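Local coordinates for cysteine hydrolase (Vibrio cholerae, PDB 6V98), which is a type VI secretion system effector delivered against rival bacteria, probably acting as a cysteine hydrolase related to papain-like (clan CA) peptidases, at residues A[77-82]-A[102-107]. Sequence-based numbering, arbitrary orientation.
Sequences RKVGVS and EVSLRS
The carboxylate of E102 grips S82 with both oxygens, joining the loop that follows strand 75-78 to helix 93-107. OE1 of E102 accepts the backbone N-H of S82 in a nearly straight bond (N to OE1 2.8 Å, 176°), using its syn lone pair. OE2 of E102 takes the hydroxyl of S82 at a short 2.5 Å from OG, also on the syn side but tilted out of the carboxylate plane by 19°. S82 OG stands beside its own backbone N (chi1 -59°), which lets amide and hydroxyl reach the two oxygens of one carboxylate.

The packed part lies beside this pair of bonds. V81 lays CB 3.5 Å from E102 OE1, and its CG1 meets CG2 of the buried V103 at 3.8 Å. V79 continues the apolar strip, with CG1 against the aliphatic part of R106 (3.8 Å to CD) and CG2 beside the hydroxyl of S107.

The solvent side is looser and more polar. The extended chain of exposed R106 runs past V79 and brings NH1 within 2.8 Å of the carbonyl O of G80, which lies at the guanidinium edge; CG of E102 lies over one face of that group, offset toward its rim. At the other end, R77 extends toward R106 and S107, NH2 lying 3.3 Å from R106 O.

E61 of strand 57-63 ties this end together, forming a salt bridge with R77 and a hydrogen bond with S107. The helix packs against strands 75-78 and 57-63 at one edge of the seven-stranded antiparallel sheet, with V103 and S107 resting on Y59 of strand 57-63.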
loop_
_atom_site.group_PDB
_atom_site.type_symbol
_atom_site.label_atom_id
_atom_site.label_comp_id
_atom_site.label_asym_id
_atom_site.label_seq_id
_atom_site.Cartn_x
_atom_site.Cartn_y
_atom_site.Cartn_z
ATOM N N ARG A 77 5.526 -7.397 -5.402
ATOM C CA ARG A 77 6.181 -6.671 -6.475
ATOM C C ARG A 77 6.340 -5.215 -6.080
ATOM O O ARG A 77 5.601 -4.676 -5.245
ATOM C CB ARG A 77 5.428 -6.830 -7.810
ATOM C CG ARG A 77 4.355 -5.848 -8.099
ATOM C CD ARG A 77 3.863 -5.949 -9.574
ATOM N NE ARG A 77 2.671 -5.129 -9.744
ATOM C CZ ARG A 77 1.942 -5.036 -10.850
ATOM N NH1 ARG A 77 2.267 -5.726 -11.942
ATOM N NH2 ARG A 77 0.881 -4.241 -10.859
ATOM N N LYS A 78 7.356 -4.608 -6.666
ATOM C CA LYS A 78 7.683 -3.210 -6.473
ATOM C C LYS A 78 7.393 -2.512 -7.789
ATOM O O LYS A 78 7.761 -3.027 -8.846
ATOM C CB LYS A 78 9.154 -3.071 -6.102
ATOM C CG LYS A 78 9.653 -1.669 -6.045
ATOM C CD LYS A 78 11.144 -1.665 -5.733
ATOM C CE LYS A 78 11.577 -0.266 -5.352
ATOM N NZ LYS A 78 11.324 0.691 -6.468
ATOM N N VAL A 79 6.700 -1.382 -7.730
ATOM C CA VAL A 79 6.397 -0.593 -8.922
ATOM C C VAL A 79 7.105 0.740 -8.774
ATOM O O VAL A 79 6.884 1.451 -7.790
ATOM C CB VAL A 79 4.890 -0.371 -9.110
ATOM C CG1 VAL A 79 4.640 0.434 -10.398
ATOM C CG2 VAL A 79 4.148 -1.698 -9.128
ATOM N N GLY A 80 7.946 1.085 -9.748
ATOM C CA GLY A 80 8.577 2.394 -9.743
ATOM C C GLY A 80 7.558 3.517 -9.831
ATOM O O GLY A 80 6.641 3.449 -10.655
ATOM N N VAL A 81 7.686 4.535 -8.975
ATOM C CA VAL A 81 6.818 5.708 -8.997
ATOM C C VAL A 81 7.674 6.959 -8.849
ATOM O O VAL A 81 8.850 6.904 -8.479
ATOM C CB VAL A 81 5.732 5.683 -7.898
ATOM C CG1 VAL A 81 4.723 4.559 -8.155
ATOM C CG2 VAL A 81 6.363 5.544 -6.513
ATOM N N SER A 82 7.070 8.102 -9.159
ATOM C CA SER A 82 7.755 9.368 -8.957
ATOM C C SER A 82 7.957 9.624 -7.469
ATOM O O SER A 82 7.208 9.131 -6.625
ATOM C CB SER A 82 6.961 10.521 -9.583
ATOM O OG SER A 82 6.777 10.324 -10.979
ATOM N N GLU A 102 -0.181 7.505 -11.035
ATOM C CA GLU A 102 0.697 6.420 -11.471
ATOM C C GLU A 102 0.237 5.091 -10.890
ATOM O O GLU A 102 0.103 4.093 -11.610
ATOM C CB GLU A 102 2.144 6.716 -11.063
ATOM C CG GLU A 102 2.800 7.858 -11.866
ATOM C CD GLU A 102 4.155 8.267 -11.302
ATOM O OE1 GLU A 102 4.408 7.968 -10.124
ATOM O OE2 GLU A 102 4.962 8.888 -12.023
ATOM N N VAL A 103 -0.026 5.072 -9.582
ATOM C CA VAL A 103 -0.366 3.827 -8.897
ATOM C C VAL A 103 -1.711 3.302 -9.377
ATOM O O VAL A 103 -1.885 2.092 -9.599
ATOM C CB VAL A 103 -0.333 4.070 -7.375
ATOM C CG1 VAL A 103 -1.007 2.950 -6.630
ATOM C CG2 VAL A 103 1.116 4.237 -6.917
ATOM N N SER A 104 -2.674 4.204 -9.580
ATOM C CA SER A 104 -3.985 3.781 -10.057
ATOM C C SER A 104 -3.893 3.134 -11.437
ATOM O O SER A 104 -4.527 2.101 -11.691
ATOM C CB SER A 104 -4.940 4.976 -10.089
ATOM O OG SER A 104 -6.185 4.567 -10.612
ATOM N N LEU A 105 -3.119 3.734 -12.349
ATOM C CA LEU A 105 -2.973 3.164 -13.684
ATOM C C LEU A 105 -2.239 1.835 -13.635
ATOM O O LEU A 105 -2.656 0.860 -14.275
ATOM C CB LEU A 105 -2.215 4.135 -14.598
ATOM C CG LEU A 105 -1.835 3.547 -15.960
ATOM C CD1 LEU A 105 -3.087 3.083 -16.694
ATOM C CD2 LEU A 105 -1.060 4.562 -16.818
ATOM N N ARG A 106 -1.140 1.784 -12.879
ATOM C CA ARG A 106 -0.194 0.680 -12.994
ATOM C C ARG A 106 -0.639 -0.517 -12.181
ATOM O O ARG A 106 -0.379 -1.657 -12.575
ATOM C CB ARG A 106 1.203 1.129 -12.542
ATOM C CG ARG A 106 1.910 2.006 -13.577
ATOM C CD ARG A 106 3.125 2.753 -13.037
ATOM N NE ARG A 106 3.529 3.806 -13.995
ATOM C CZ ARG A 106 4.455 4.728 -13.749
ATOM N NH1 ARG A 106 5.088 4.734 -12.586
ATOM N NH2 ARG A 106 4.748 5.652 -14.665
ATOM N N SER A 107 -1.315 -0.271 -11.061
ATOM C CA SER A 107 -1.690 -1.317 -10.118
ATOM C C SER A 107 -3.170 -1.335 -9.774
ATOM O O SER A 107 -3.625 -2.301 -9.160
ATOM C CB SER A 107 -0.887 -1.167 -8.815
ATOM O OG SER A 107 0.497 -1.312 -9.058
#